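Side-chain contacts in catalase (Bacillus pumilus, PDB 4QOL), which catalyses the breakdown of hydrogen peroxide to water and oxygen at a heme group, and probably also oxidises phenolic substrates in a peroxidase-like way: residues H148-D153 with D166-T171; Q264-S269 with L274-C279; D249-E252 with Y256-W259; Q313-P318 with A350-I355. All coordinates share one frame; numbering follows the deposited sequence. Where two conformers were deposited one is given.

Contact 1 of 4, residues H148-D153 with D166-T171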
loop_
_atom_site.group_PDB
_atom_site.type_symbol
_atom_site.label_atom_id
_atom_site.label_comp_id
_atom_site.label_asym_id
_atom_site.label_seq_id
_atom_site.Cartn_x
_atom_site.Cartn_y
_atom_site.Cartn_z
ATOM N N HIS A 148 22.056 -9.769 -1.403
ATOM C CA HIS A 148 22.497 -8.886 -0.337
ATOM C C HIS A 148 24.035 -8.730 -0.339
ATOM O O HIS A 148 24.526 -7.619 0.008
ATOM C CB HIS A 148 22.050 -9.422 1.005
ATOM C CG HIS A 148 20.583 -9.266 1.306
ATOM N ND1 HIS A 148 20.049 -9.640 2.501
ATOM C CD2 HIS A 148 19.547 -8.809 0.555
ATOM C CE1 HIS A 148 18.755 -9.339 2.517
ATOM N NE2 HIS A 148 18.443 -8.832 1.354
ATOM N N SER A 149 24.778 -9.794 -0.702
ATOM C CA SER A 149 26.272 -9.671 -0.740
ATOM C C SER A 149 26.742 -8.769 -1.857
ATOM O O SER A 149 27.714 -8.051 -1.699
ATOM C CB SER A 149 26.917 -11.069 -0.830
ATOM O OG SER A 149 26.938 -11.538 -2.157
ATOM N N LEU A 150 25.994 -8.714 -2.960
ATOM C CA LEU A 150 26.349 -7.970 -4.182
ATOM C C LEU A 150 25.894 -6.538 -4.125
ATOM O O LEU A 150 26.542 -5.616 -4.646
ATOM C CB LEU A 150 25.741 -8.600 -5.410
ATOM C CG LEU A 150 26.452 -9.894 -5.859
ATOM C CD1 LEU A 150 25.481 -10.759 -6.712
ATOM C CD2 LEU A 150 27.690 -9.589 -6.661
ATOM N N LYS A 151 24.769 -6.331 -3.456
ATOM C CA LYS A 151 24.172 -5.030 -3.313
ATOM C C LYS A 151 25.049 -4.134 -2.486
ATOM O O LYS A 151 25.840 -4.560 -1.619
ATOM C CB LYS A 151 22.794 -5.102 -2.622
ATOM C CG LYS A 151 21.614 -5.634 -3.503
ATOM C CD LYS A 151 20.950 -4.563 -4.279
ATOM C CE LYS A 151 19.879 -5.049 -5.228
ATOM N NZ LYS A 151 19.120 -3.877 -5.798
ATOM N N PRO A 152 24.894 -2.815 -2.685
ATOM C CA PRO A 152 25.534 -1.880 -1.785
ATOM C C PRO A 152 25.439 -2.290 -0.305
ATOM O O PRO A 152 24.392 -2.712 0.152
ATOM C CB PRO A 152 24.805 -0.554 -2.102
ATOM C CG PRO A 152 24.568 -0.682 -3.604
ATOM C CD PRO A 152 24.163 -2.145 -3.762
ATOM N N ASP A 153 26.562 -2.121 0.413
ATOM C CA ASP A 153 26.651 -2.389 1.845
ATOM C C ASP A 153 25.493 -1.683 2.539
ATOM O O ASP A 153 25.184 -0.497 2.212
ATOM C CB ASP A 153 28.045 -1.979 2.324
ATOM C CG ASP A 153 28.269 -2.095 3.804
ATOM O OD1 ASP A 153 27.575 -1.422 4.564
ATOM O OD2 ASP A 153 29.266 -2.724 4.250
ATOM N N ASP A 166 33.224 -12.667 -0.236
ATOM C CA ASP A 166 33.060 -13.513 0.934
ATOM C C ASP A 166 32.006 -14.570 0.603
ATOM O O ASP A 166 32.225 -15.776 0.741
ATOM C CB ASP A 166 32.624 -12.737 2.139
ATOM C CG ASP A 166 32.561 -13.573 3.436
ATOM O OD1 ASP A 166 33.323 -14.558 3.586
ATOM O OD2 ASP A 166 31.871 -13.105 4.375
ATOM N N PHE A 167 30.858 -14.114 0.174
ATOM C CA PHE A 167 29.778 -15.059 -0.225
ATOM C C PHE A 167 30.160 -15.993 -1.328
ATOM O O PHE A 167 29.909 -17.203 -1.239
ATOM C CB PHE A 167 28.476 -14.286 -0.632
ATOM C CG PHE A 167 27.351 -15.164 -1.103
ATOM C CD1 PHE A 167 26.417 -15.742 -0.194
ATOM C CD2 PHE A 167 27.238 -15.449 -2.456
ATOM C CE1 PHE A 167 25.429 -16.639 -0.700
ATOM C CE2 PHE A 167 26.309 -16.364 -2.938
ATOM C CZ PHE A 167 25.369 -16.899 -2.066
ATOM N N MET A 168 30.668 -15.455 -2.429
ATOM C CA MET A 168 30.967 -16.272 -3.585
ATOM C C MET A 168 32.013 -17.342 -3.316
ATOM O O MET A 168 31.841 -18.513 -3.734
ATOM C CB MET A 168 31.379 -15.430 -4.777
ATOM C CG MET A 168 30.309 -14.549 -5.332
ATOM S SD MET A 168 28.840 -15.337 -5.999
ATOM C CE MET A 168 27.885 -13.810 -6.232
ATOM N N THR A 169 33.064 -16.991 -2.606
ATOM C CA THR A 169 34.126 -17.979 -2.288
ATOM C C THR A 169 33.642 -19.167 -1.454
ATOM O O THR A 169 34.123 -20.291 -1.626
ATOM C CB THR A 169 35.352 -17.314 -1.596
ATOM O OG1 THR A 169 34.988 -16.664 -0.386
ATOM C CG2 THR A 169 36.045 -16.384 -2.561
ATOM N N LEU A 170 32.693 -18.886 -0.544
ATOM C CA LEU A 170 32.035 -19.829 0.296
ATOM C C LEU A 170 30.863 -20.590 -0.394
ATOM O O LEU A 170 30.257 -21.501 0.215
ATOM C CB LEU A 170 31.574 -19.184 1.574
ATOM C CG LEU A 170 32.722 -18.628 2.459
ATOM C CD1 LEU A 170 32.158 -17.827 3.613
ATOM C CD2 LEU A 170 33.558 -19.793 2.985
ATOM N N THR A 171 30.664 -20.265 -1.661
ATOM C CA THR A 171 29.599 -20.801 -2.529
ATOM C C THR A 171 30.297 -21.152 -3.814
ATOM O O THR A 171 30.101 -20.552 -4.866
ATOM C CB THR A 171 28.515 -19.728 -2.724
ATOM O OG1 THR A 171 28.082 -19.289 -1.428
ATOM C CG2 THR A 171 27.341 -20.228 -3.510
#
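Ser149 lays its CB and OG against the root of the Phe167 side chain, with OG 3.5 Å and CB 3.6 Å from Phe167 CB. The hydroxyl sits between its own backbone N and carbonyl carbon (chi1 83°), a position from which it also hydrogen-bonds Met146 O one turn back in helix 143-150. Phe167 sets out toward Ser149, but the rest of the side chain leads off, and Ser149 OG approaches the ring only obliquely. Thr171 OG1 stands 3.6 Å above the ring plane of Phe167, over its centre, while Met168 SD lies in that plane at the edge. The same Thr171 OG1 donates to Phe167 O over 2.8 Å, tilted 30° from the carbonyl plane, which is consistent with the hydroxyl being held over the ring. Beside this, Met168 bends at chi2 (-62°) and brings CE to 3.9 Å from Leu150 CD1, the two side chains crossing at about a right angle. The contact joins the last turns of helices 143-150 and 161-169 in the catalase domain, where a second subunit also packs: Asp166 OD2 is hydrogen-bonded to Tyr384 OH of that subunit. Between the two segments the contact is all van der Waals: the Ser149 hydroxyl, though buried, spends its bond inside its own helix, which lets it face a hydrocarbon neighbour as a small, satisfied group.

Contact 2 of 4, residues Q264-S269 with L274-C279; sequences QLMPLS and LDYDPC
The extended end of strand 258-267 runs past an irregular segment, 274-279, at a distance that only side chains can bridge: the nearest CA atoms, those of Met266 and Pro278, are 8.9 Å apart. Met266 does the bridging. Its CG is anti to the backbone N (chi1 171°) and the chain runs straight until it bends at chi3, which points the thioether into the loop. Met266 SD lies 3.6 Å from Pro278 CB, the methionine crossing the proline at about a right angle, and its CE meets Leu274 CD1 tip to tip at 3.7 Å. This is the connection between two neighbouring strands of the antiparallel catalase beta-barrel, 258-267 and 293-302, folding back on the strand it has just left. An Asx turn with Pro278 at its centre shapes the loop: Asp277 OD1 accepts from Cys279 N at 2.7 Å, on the anti side of the carboxylate and 33° out of its plane. Were Met266 cut back to an alanine, Pro278 CB and Leu274 CD1 would probably lose the neighbour that joins strand to loop, and a gap would open there. Trp285 and Tyr290, further along the same connection, also touch Met266, and Trp285 NE1 hydrogen-bonds Pro278 O.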
loop_
_atom_site.group_PDB
_atom_site.type_symbol
_atom_site.label_atom_id
_atom_site.label_comp_id
_atom_site.label_asym_id
_atom_site.label_seq_id
_atom_site.Cartn_x
_atom_site.Cartn_y
_atom_site.Cartn_z
ATOM N N GLN A 264 18.659 -26.107 -27.682
ATOM C CA GLN A 264 19.245 -27.444 -27.569
ATOM C C GLN A 264 18.240 -28.372 -26.926
ATOM O O GLN A 264 17.489 -27.965 -26.027
ATOM C CB GLN A 264 20.492 -27.390 -26.648
ATOM C CG GLN A 264 21.638 -26.528 -27.100
ATOM C CD GLN A 264 22.695 -26.379 -26.010
ATOM O OE1 GLN A 264 22.511 -25.636 -25.050
ATOM N NE2 GLN A 264 23.810 -27.095 -26.157
ATOM N N LEU A 265 18.219 -29.617 -27.401
ATOM C CA LEU A 265 17.265 -30.605 -26.916
ATOM C C LEU A 265 18.034 -31.820 -26.381
ATOM O O LEU A 265 18.976 -32.297 -27.027
ATOM C CB LEU A 265 16.268 -31.023 -28.015
ATOM C CG LEU A 265 15.276 -29.919 -28.419
ATOM C CD1 LEU A 265 14.667 -30.200 -29.776
ATOM C CD2 LEU A 265 14.183 -29.769 -27.360
ATOM N N MET A 266 17.650 -32.293 -25.202
ATOM C CA MET A 266 18.273 -33.451 -24.543
ATOM C C MET A 266 17.203 -34.426 -24.089
ATOM O O MET A 266 16.213 -34.033 -23.470
ATOM C CB MET A 266 19.127 -32.959 -23.364
ATOM C CG MET A 266 19.650 -34.044 -22.464
ATOM S SD MET A 266 20.452 -33.366 -20.970
ATOM C CE MET A 266 21.925 -32.599 -21.573
ATOM N N PRO A 267 17.373 -35.727 -24.397
ATOM C CA PRO A 267 16.500 -36.715 -23.757
ATOM C C PRO A 267 16.561 -36.710 -22.250
ATOM O O PRO A 267 17.620 -36.579 -21.699
ATOM C CB PRO A 267 17.048 -38.066 -24.255
ATOM C CG PRO A 267 17.967 -37.767 -25.370
ATOM C CD PRO A 267 18.374 -36.314 -25.295
ATOM N N LEU A 268 15.425 -36.906 -21.580
ATOM C CA LEU A 268 15.444 -37.002 -20.116
ATOM C C LEU A 268 16.423 -38.057 -19.678
ATOM O O LEU A 268 17.096 -37.897 -18.657
ATOM C CB LEU A 268 14.081 -37.345 -19.559
ATOM C CG LEU A 268 12.963 -36.348 -19.779
ATOM C CD1 LEU A 268 11.708 -36.862 -19.071
ATOM C CD2 LEU A 268 13.351 -34.987 -19.266
ATOM N N SER A 269 16.536 -39.119 -20.460
ATOM C CA SER A 269 17.360 -40.252 -20.050
ATOM C C SER A 269 18.873 -39.971 -20.071
ATOM O O SER A 269 19.641 -40.799 -19.582
ATOM C CB SER A 269 17.065 -41.478 -20.936
ATOM O OG SER A 269 17.284 -41.202 -22.306
ATOM N N LEU A 274 25.612 -38.366 -17.724
ATOM C CA LEU A 274 26.425 -37.150 -17.713
ATOM C C LEU A 274 27.149 -37.092 -16.387
ATOM O O LEU A 274 26.650 -37.663 -15.422
ATOM C CB LEU A 274 25.546 -35.912 -17.857
ATOM C CG LEU A 274 24.870 -35.635 -19.194
ATOM C CD1 LEU A 274 23.799 -34.562 -18.994
ATOM C CD2 LEU A 274 25.889 -35.144 -20.199
ATOM N N ASP A 275 28.271 -36.329 -16.307
ATOM C CA ASP A 275 28.981 -36.117 -15.034
ATOM C C ASP A 275 28.600 -34.774 -14.321
ATOM O O ASP A 275 29.269 -34.349 -13.358
ATOM C CB ASP A 275 30.537 -36.168 -15.229
ATOM C CG ASP A 275 31.087 -35.024 -16.000
ATOM O OD1 ASP A 275 30.327 -34.119 -16.398
ATOM O OD2 ASP A 275 32.331 -34.966 -16.214
ATOM N N TYR A 276 27.456 -34.214 -14.746
ATOM C CA TYR A 276 26.833 -33.107 -14.035
ATOM C C TYR A 276 25.351 -33.367 -14.121
ATOM O O TYR A 276 24.868 -34.253 -14.874
ATOM C CB TYR A 276 27.270 -31.782 -14.669
ATOM C CG TYR A 276 26.867 -31.628 -16.125
ATOM C CD1 TYR A 276 27.690 -32.049 -17.156
ATOM C CD2 TYR A 276 25.666 -31.049 -16.465
ATOM C CE1 TYR A 276 27.356 -31.874 -18.493
ATOM C CE2 TYR A 276 25.310 -30.882 -17.812
ATOM C CZ TYR A 276 26.114 -31.355 -18.830
ATOM O OH TYR A 276 25.737 -31.163 -20.147
ATOM N N ASP A 277 24.609 -32.625 -13.319
ATOM C CA ASP A 277 23.124 -32.593 -13.380
ATOM C C ASP A 277 22.685 -31.610 -14.478
ATOM O O ASP A 277 23.021 -30.432 -14.434
ATOM C CB ASP A 277 22.559 -32.177 -12.018
ATOM C CG ASP A 277 21.063 -32.179 -11.953
ATOM O OD1 ASP A 277 20.367 -32.019 -12.986
ATOM O OD2 ASP A 277 20.584 -32.345 -10.848
ATOM N N PRO A 278 21.955 -32.101 -15.526
ATOM C CA PRO A 278 21.590 -31.225 -16.625
ATOM C C PRO A 278 20.641 -30.080 -16.182
ATOM O O PRO A 278 20.492 -29.120 -16.944
ATOM C CB PRO A 278 20.948 -32.163 -17.641
ATOM C CG PRO A 278 20.553 -33.321 -16.849
ATOM C CD PRO A 278 21.636 -33.482 -15.833
ATOM N N CYS A 279 20.037 -30.210 -15.002
ATOM C CA CYS A 279 19.148 -29.193 -14.429
ATOM C C CYS A 279 19.841 -28.388 -13.313
ATOM O O CYS A 279 19.180 -27.681 -12.525
ATOM C CB CYS A 279 17.864 -29.799 -13.905
ATOM S SG CYS A 279 16.823 -30.502 -15.234
#

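Contact 3 of 4, residues D249-E252 with Y256-W259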
loop_
_atom_site.group_PDB
_atom_site.type_symbol
_atom_site.label_atom_id
_atom_site.label_comp_id
_atom_site.label_asym_id
_atom_site.label_seq_id
_atom_site.Cartn_x
_atom_site.Cartn_y
_atom_site.Cartn_z
ATOM N N ASP A 249 17.215 4.759 -29.743
ATOM C CA ASP A 249 17.679 5.422 -30.968
ATOM C C ASP A 249 17.725 4.495 -32.177
ATOM O O ASP A 249 17.334 4.907 -33.278
ATOM C CB ASP A 249 19.067 6.028 -30.718
ATOM C CG ASP A 249 19.011 7.288 -29.857
ATOM O OD1 ASP A 249 17.894 7.803 -29.495
ATOM O OD2 ASP A 249 20.103 7.791 -29.511
ATOM N N ARG A 250 18.182 3.266 -31.994
ATOM C CA ARG A 250 18.122 2.244 -33.068
ATOM C C ARG A 250 16.718 2.079 -33.629
ATOM O O ARG A 250 16.492 2.096 -34.836
ATOM C CB ARG A 250 18.523 0.867 -32.572
ATOM C CG ARG A 250 19.969 0.671 -32.363
ATOM C CD ARG A 250 20.264 -0.676 -31.684
ATOM N NE ARG A 250 21.663 -0.726 -31.270
ATOM C CZ ARG A 250 22.680 -1.156 -32.017
ATOM N NH1 ARG A 250 22.470 -1.674 -33.223
ATOM N NH2 ARG A 250 23.922 -1.120 -31.526
ATOM N N ILE A 251 15.764 1.910 -32.709
ATOM C CA ILE A 251 14.411 1.690 -33.105
ATOM C C ILE A 251 13.822 2.932 -33.722
ATOM O O ILE A 251 13.098 2.851 -34.744
ATOM C CB ILE A 251 13.586 1.204 -31.912
ATOM C CG1 ILE A 251 14.055 -0.217 -31.574
ATOM C CG2 ILE A 251 12.088 1.246 -32.221
ATOM C CD1 ILE A 251 13.464 -0.793 -30.294
ATOM N N GLU A 252 14.140 4.096 -33.156
ATOM C CA GLU A 252 13.576 5.338 -33.686
ATOM C C GLU A 252 14.074 5.580 -35.121
ATOM O O GLU A 252 13.324 6.062 -35.980
ATOM C CB GLU A 252 13.894 6.503 -32.782
ATOM C CG GLU A 252 12.780 7.551 -32.833
ATOM C CD GLU A 252 11.345 6.988 -32.517
ATOM O OE1 GLU A 252 10.390 7.656 -32.931
ATOM O OE2 GLU A 252 11.103 5.918 -31.854
ATOM N N TYR A 256 16.280 -1.815 -36.697
ATOM C CA TYR A 256 15.691 -2.716 -35.668
ATOM C C TYR A 256 16.637 -3.842 -35.273
ATOM O O TYR A 256 17.135 -4.560 -36.120
ATOM C CB TYR A 256 14.406 -3.295 -36.188
ATOM C CG TYR A 256 13.411 -2.262 -36.635
ATOM C CD1 TYR A 256 13.223 -1.070 -35.911
ATOM C CD2 TYR A 256 12.692 -2.432 -37.824
ATOM C CE1 TYR A 256 12.307 -0.122 -36.321
ATOM C CE2 TYR A 256 11.780 -1.479 -38.229
ATOM C CZ TYR A 256 11.587 -0.343 -37.491
ATOM O OH TYR A 256 10.684 0.601 -37.879
ATOM N N PRO A 257 16.949 -3.985 -33.970
ATOM C CA PRO A 257 17.831 -5.094 -33.562
ATOM C C PRO A 257 17.052 -6.385 -33.536
ATOM O O PRO A 257 15.826 -6.367 -33.304
ATOM C CB PRO A 257 18.263 -4.699 -32.133
ATOM C CG PRO A 257 17.136 -3.856 -31.629
ATOM C CD PRO A 257 16.549 -3.132 -32.819
ATOM N N ALA A 258 17.756 -7.482 -33.786
ATOM C CA ALA A 258 17.108 -8.764 -33.844
ATOM C C ALA A 258 17.967 -9.805 -33.182
ATOM O O ALA A 258 19.185 -9.656 -33.080
ATOM C CB ALA A 258 16.793 -9.145 -35.295
ATOM N N TRP A 259 17.335 -10.921 -32.853
ATOM C CA TRP A 259 17.999 -12.095 -32.304
ATOM C C TRP A 259 17.370 -13.297 -32.906
ATOM O O TRP A 259 16.120 -13.440 -32.979
ATOM C CB TRP A 259 17.835 -12.200 -30.790
ATOM C CG TRP A 259 18.585 -11.164 -30.017
ATOM C CD1 TRP A 259 19.736 -11.339 -29.325
ATOM C CD2 TRP A 259 18.212 -9.782 -29.847
ATOM N NE1 TRP A 259 20.134 -10.142 -28.754
ATOM C CE2 TRP A 259 19.210 -9.177 -29.067
ATOM C CE3 TRP A 259 17.117 -9.021 -30.261
ATOM C CZ2 TRP A 259 19.140 -7.864 -28.656
ATOM C CZ3 TRP A 259 17.052 -7.688 -29.888
ATOM C CH2 TRP A 259 18.094 -7.115 -29.106
#
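This is a helix-to-strand turn with mostly apolar packing, in which the C-terminal part of helix 242-253 meets the residues leading into strand 258-267 of the antiparallel catalase beta-barrel. The chain turns sharply between them, so that the CA atoms of Ile251 and Tyr256 come within 5.3 Å. Ile251 carries the buried side of the contact. With its CG1 anti to the carbonyl carbon (chi1 -70°), that branch runs up to the proline ring, where Ile251 CG1 comes 4.0 Å from Pro257 CD; the two side chains cross at about a right angle. The other branch, CG2, lies 4.3 Å from Tyr256 CE1, so Ile251 touches both residues of the turn's far side. Arg250 adds a looser touch, its CD 4.5 Å from Pro257 CG, as its extended chain passes the proline. The guanidinium group is engaged elsewhere, NE forming a salt bridge with Asp246 one turn earlier in the helix, while its ion pairs with Glu193 and Glu222 are long and weak. Pro257 is fixed to the neighbouring strand 293-302 by a backbone hydrogen bond with Leu300, and Tyr256 leans on Thr299 and Asn301 of that strand. Tyr256 is exposed, but the end of its side chain comes back to the helix: Ile251 O sits at the ring edge, near its plane, 3.5 Å from Tyr256 CE1.

Contact 4 of 4, residues Q313-P318 with A350-I355. With HEM (protoporphyrin IX containing Fe), chain E.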
loop_
_atom_site.group_PDB
_atom_site.type_symbol
_atom_site.label_atom_id
_atom_site.label_comp_id
_atom_site.label_asym_id
_atom_site.label_seq_id
_atom_site.Cartn_x
_atom_site.Cartn_y
_atom_site.Cartn_z
ATOM N N GLN A 313 6.171 -0.667 -15.347
ATOM C CA GLN A 313 5.125 -1.524 -14.776
ATOM C C GLN A 313 5.078 -2.968 -15.422
ATOM O O GLN A 313 4.271 -3.724 -15.009
ATOM C CB GLN A 313 3.735 -0.914 -14.985
ATOM C CG GLN A 313 3.412 0.250 -14.053
ATOM C CD GLN A 313 1.982 0.691 -14.105
ATOM O OE1 GLN A 313 1.343 0.876 -13.049
ATOM N NE2 GLN A 313 1.473 0.866 -15.285
ATOM N N ALA A 314 5.917 -3.271 -16.407
ATOM C CA ALA A 314 6.024 -4.587 -16.941
ATOM C C ALA A 314 6.363 -5.617 -15.910
ATOM O O ALA A 314 7.283 -5.462 -15.080
ATOM C CB ALA A 314 6.969 -4.642 -18.110
ATOM N N ALA A 315 5.667 -6.724 -15.961
ATOM C CA ALA A 315 5.799 -7.810 -15.035
ATOM C C ALA A 315 6.019 -9.092 -15.877
ATOM O O ALA A 315 5.127 -9.505 -16.614
ATOM C CB ALA A 315 4.508 -7.978 -14.191
ATOM N N PHE A 316 7.168 -9.741 -15.681
ATOM C CA PHE A 316 7.480 -11.021 -16.279
ATOM C C PHE A 316 7.581 -12.050 -15.187
ATOM O O PHE A 316 8.110 -11.751 -14.104
ATOM C CB PHE A 316 8.827 -10.979 -16.993
ATOM C CG PHE A 316 8.968 -9.905 -18.038
ATOM C CD1 PHE A 316 9.332 -8.630 -17.690
ATOM C CD2 PHE A 316 8.780 -10.170 -19.364
ATOM C CE1 PHE A 316 9.506 -7.659 -18.664
ATOM C CE2 PHE A 316 8.917 -9.201 -20.344
ATOM C CZ PHE A 316 9.309 -7.931 -19.970
ATOM N N THR A 317 7.200 -13.311 -15.457
ATOM C CA THR A 317 7.486 -14.423 -14.541
ATOM C C THR A 317 7.857 -15.719 -15.244
ATOM O O THR A 317 7.233 -16.064 -16.248
ATOM C CB THR A 317 6.357 -14.674 -13.559
ATOM O OG1 THR A 317 6.702 -15.764 -12.726
ATOM C CG2 THR A 317 5.038 -14.929 -14.232
ATOM N N PRO A 318 8.866 -16.487 -14.725
ATOM C CA PRO A 318 9.213 -17.790 -15.365
ATOM C C PRO A 318 8.051 -18.777 -15.262
ATOM O O PRO A 318 8.039 -19.687 -16.026
ATOM C CB PRO A 318 10.482 -18.259 -14.603
ATOM C CG PRO A 318 11.065 -16.989 -14.079
ATOM C CD PRO A 318 9.889 -16.101 -13.726
ATOM N N ALA A 350 -2.279 -5.983 -6.498
ATOM C CA ALA A 350 -2.986 -7.283 -6.706
ATOM C C ALA A 350 -3.441 -7.495 -8.140
ATOM O O ALA A 350 -3.440 -8.651 -8.663
ATOM C CB ALA A 350 -4.158 -7.405 -5.729
ATOM N N ASN A 351 -3.947 -6.444 -8.773
ATOM C CA ASN A 351 -4.467 -6.464 -10.141
ATOM C C ASN A 351 -3.463 -6.048 -11.190
ATOM O O ASN A 351 -3.826 -5.576 -12.284
ATOM C CB ASN A 351 -5.784 -5.663 -10.234
ATOM C CG ASN A 351 -6.892 -6.342 -9.527
ATOM O OD1 ASN A 351 -7.092 -7.539 -9.707
ATOM N ND2 ASN A 351 -7.574 -5.625 -8.641
ATOM N N TYR A 352 -2.177 -6.340 -10.959
ATOM C CA TYR A 352 -1.149 -5.948 -11.934
ATOM C C TYR A 352 -1.278 -6.593 -13.273
ATOM O O TYR A 352 -0.822 -6.029 -14.299
ATOM C CB TYR A 352 0.276 -6.195 -11.352
ATOM C CG TYR A 352 0.646 -7.734 -11.390
ATOM C CD1 TYR A 352 0.278 -8.649 -10.383
ATOM C CD2 TYR A 352 1.435 -8.223 -12.419
ATOM C CE1 TYR A 352 0.670 -10.000 -10.428
ATOM C CE2 TYR A 352 1.783 -9.568 -12.487
ATOM C CZ TYR A 352 1.411 -10.446 -11.490
ATOM O OH TYR A 352 1.761 -11.776 -11.520
ATOM N N MET A 353 -1.951 -7.748 -13.331
ATOM C CA MET A 353 -2.176 -8.402 -14.637
ATOM C C MET A 353 -3.178 -7.692 -15.557
ATOM O O MET A 353 -3.313 -8.049 -16.742
ATOM C CB MET A 353 -2.570 -9.870 -14.381
ATOM C CG MET A 353 -1.422 -10.773 -13.913
ATOM S SD MET A 353 -0.040 -10.857 -15.081
ATOM C CE MET A 353 -0.870 -11.676 -16.455
ATOM N N ARG A 354 -3.870 -6.693 -15.033
ATOM C CA ARG A 354 -4.710 -5.792 -15.831
ATOM C C ARG A 354 -4.050 -4.560 -16.391
ATOM O O ARG A 354 -4.648 -3.798 -17.166
ATOM C CB ARG A 354 -5.928 -5.385 -14.977
ATOM C CG ARG A 354 -6.764 -6.558 -14.442
ATOM C CD ARG A 354 -7.267 -7.451 -15.574
ATOM N NE ARG A 354 -8.290 -8.386 -15.082
ATOM C CZ ARG A 354 -9.099 -9.113 -15.875
ATOM N NH1 ARG A 354 -9.044 -9.019 -17.183
ATOM N NH2 ARG A 354 -9.968 -9.933 -15.339
ATOM N N ILE A 355 -2.807 -4.320 -16.005
ATOM C CA ILE A 355 -2.083 -3.238 -16.564
ATOM C C ILE A 355 -1.825 -3.606 -18.024
ATOM O O ILE A 355 -1.404 -4.690 -18.296
ATOM C CB ILE A 355 -0.761 -3.076 -15.826
ATOM C CG1 ILE A 355 -1.004 -2.622 -14.390
ATOM C CG2 ILE A 355 0.187 -2.087 -16.542
ATOM C CD1 ILE A 355 0.214 -2.687 -13.492
HETATM C CHA HEM E . 13.805 -9.601 -11.986
HETATM C CHB HEM E . 13.866 -12.815 -8.353
HETATM C CHC HEM E . 17.183 -15.512 -10.907
HETATM C CHD HEM E . 16.449 -12.595 -14.705
HETATM C C1A HEM E . 13.572 -10.226 -10.771
HETATM C C2A HEM E . 12.741 -9.720 -9.720
HETATM C C3A HEM E . 12.759 -10.626 -8.705
HETATM C C4A HEM E . 13.586 -11.685 -9.121
HETATM C CMA HEM E . 12.023 -10.679 -7.397
HETATM C CAA HEM E . 11.970 -8.441 -9.796
HETATM C CBA HEM E . 10.830 -8.698 -10.803
HETATM C CGA HEM E . 9.862 -7.575 -10.849
HETATM O O1A HEM E . 9.047 -7.545 -11.794
HETATM O O2A HEM E . 9.785 -6.740 -9.919
HETATM C C1B HEM E . 14.807 -13.796 -8.776
HETATM C C2B HEM E . 15.143 -14.922 -7.961
HETATM C C3B HEM E . 16.071 -15.670 -8.638
HETATM C C4B HEM E . 16.280 -15.021 -9.941
HETATM C CMB HEM E . 14.551 -15.202 -6.603
HETATM C CAB HEM E . 16.709 -16.932 -8.258
HETATM C CBB HEM E . 16.194 -17.646 -7.254
HETATM C C1C HEM E . 17.262 -14.944 -12.179
HETATM C C2C HEM E . 17.797 -15.589 -13.269
HETATM C C3C HEM E . 17.613 -14.757 -14.330
HETATM C C4C HEM E . 16.884 -13.620 -13.910
HETATM C CMC HEM E . 18.533 -16.910 -13.205
HETATM C CAC HEM E . 17.916 -15.063 -15.687
HETATM C CBC HEM E . 17.926 -16.339 -16.035
HETATM C C1D HEM E . 15.656 -11.547 -14.213
HETATM C C2D HEM E . 15.277 -10.418 -15.064
HETATM C C3D HEM E . 14.569 -9.558 -14.325
HETATM C C4D HEM E . 14.503 -10.181 -13.008
HETATM C CMD HEM E . 15.683 -10.310 -16.504
HETATM C CAD HEM E . 13.943 -8.256 -14.757
HETATM C CBD HEM E . 12.616 -8.627 -15.458
HETATM C CGD HEM E . 12.052 -7.308 -15.899
HETATM O O1D HEM E . 12.479 -6.844 -16.950
HETATM O O2D HEM E . 11.178 -6.700 -15.226
HETATM N NA HEM E . 14.077 -11.477 -10.403
HETATM N NB HEM E . 15.508 -13.922 -9.918
HETATM N NC HEM E . 16.640 -13.782 -12.580
HETATM N ND HEM E . 15.176 -11.380 -12.985
HETATM FE FE HEM E . 15.340 -12.603 -11.516
#
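Tyr352 has CG wedged between its backbone N and carbonyl carbon (chi1 76°), which carries the ring to Ala315, while Gln313, with CG anti to its carbonyl carbon (chi1 -76°), extends across Ile355. Ala315 CB comes 3.6 Å from both CD2 and CE2 of Tyr352, approaching the ring obliquely. The Gln313 and Ile355 side chains cross at about a right angle, NE2 of Gln313 3.5 Å from CG2 and OE1 3.8 Å from CD1 of Ile355. That NE2 is a donor to Ala309 O and to Thr374 O of the fourth subunit, so its hydrogen bonds are made elsewhere, although a methyl lies beside it. A leucine at Gln313 would probably leave both carbonyls without this donor and weaken a link between subunits. On the other flank of 313-318, Phe316 starts out away from 350-355, and its CD1 lies 3.5 Å from HEM CGD of a propionate. The 350-355 turn thus packs behind the segment that gives Phe316 to the catalase heme pocket.

From the N terminus the four contacts follow in series, 1, 3, 2 and 4; none nests in or crosses another. Contact 1 closes the link 151-160 between helices 143-150 and 161-169, and helix 161-169 in turn meets helix 453-466 near the C terminus. Contact 3 closes the short turn from helix 242-253 into strand 258-267, with three residues between its segments; contact 2 closes the short loop at that strand's other end, their centres about 35 Å apart. Contact 4 spans 31 residues, including helix 331-348, and joins two loops, one of which touches the heme, where the fourth subunit also packs. Contacts 1 and 3 lie on opposite sides of the chain's centre.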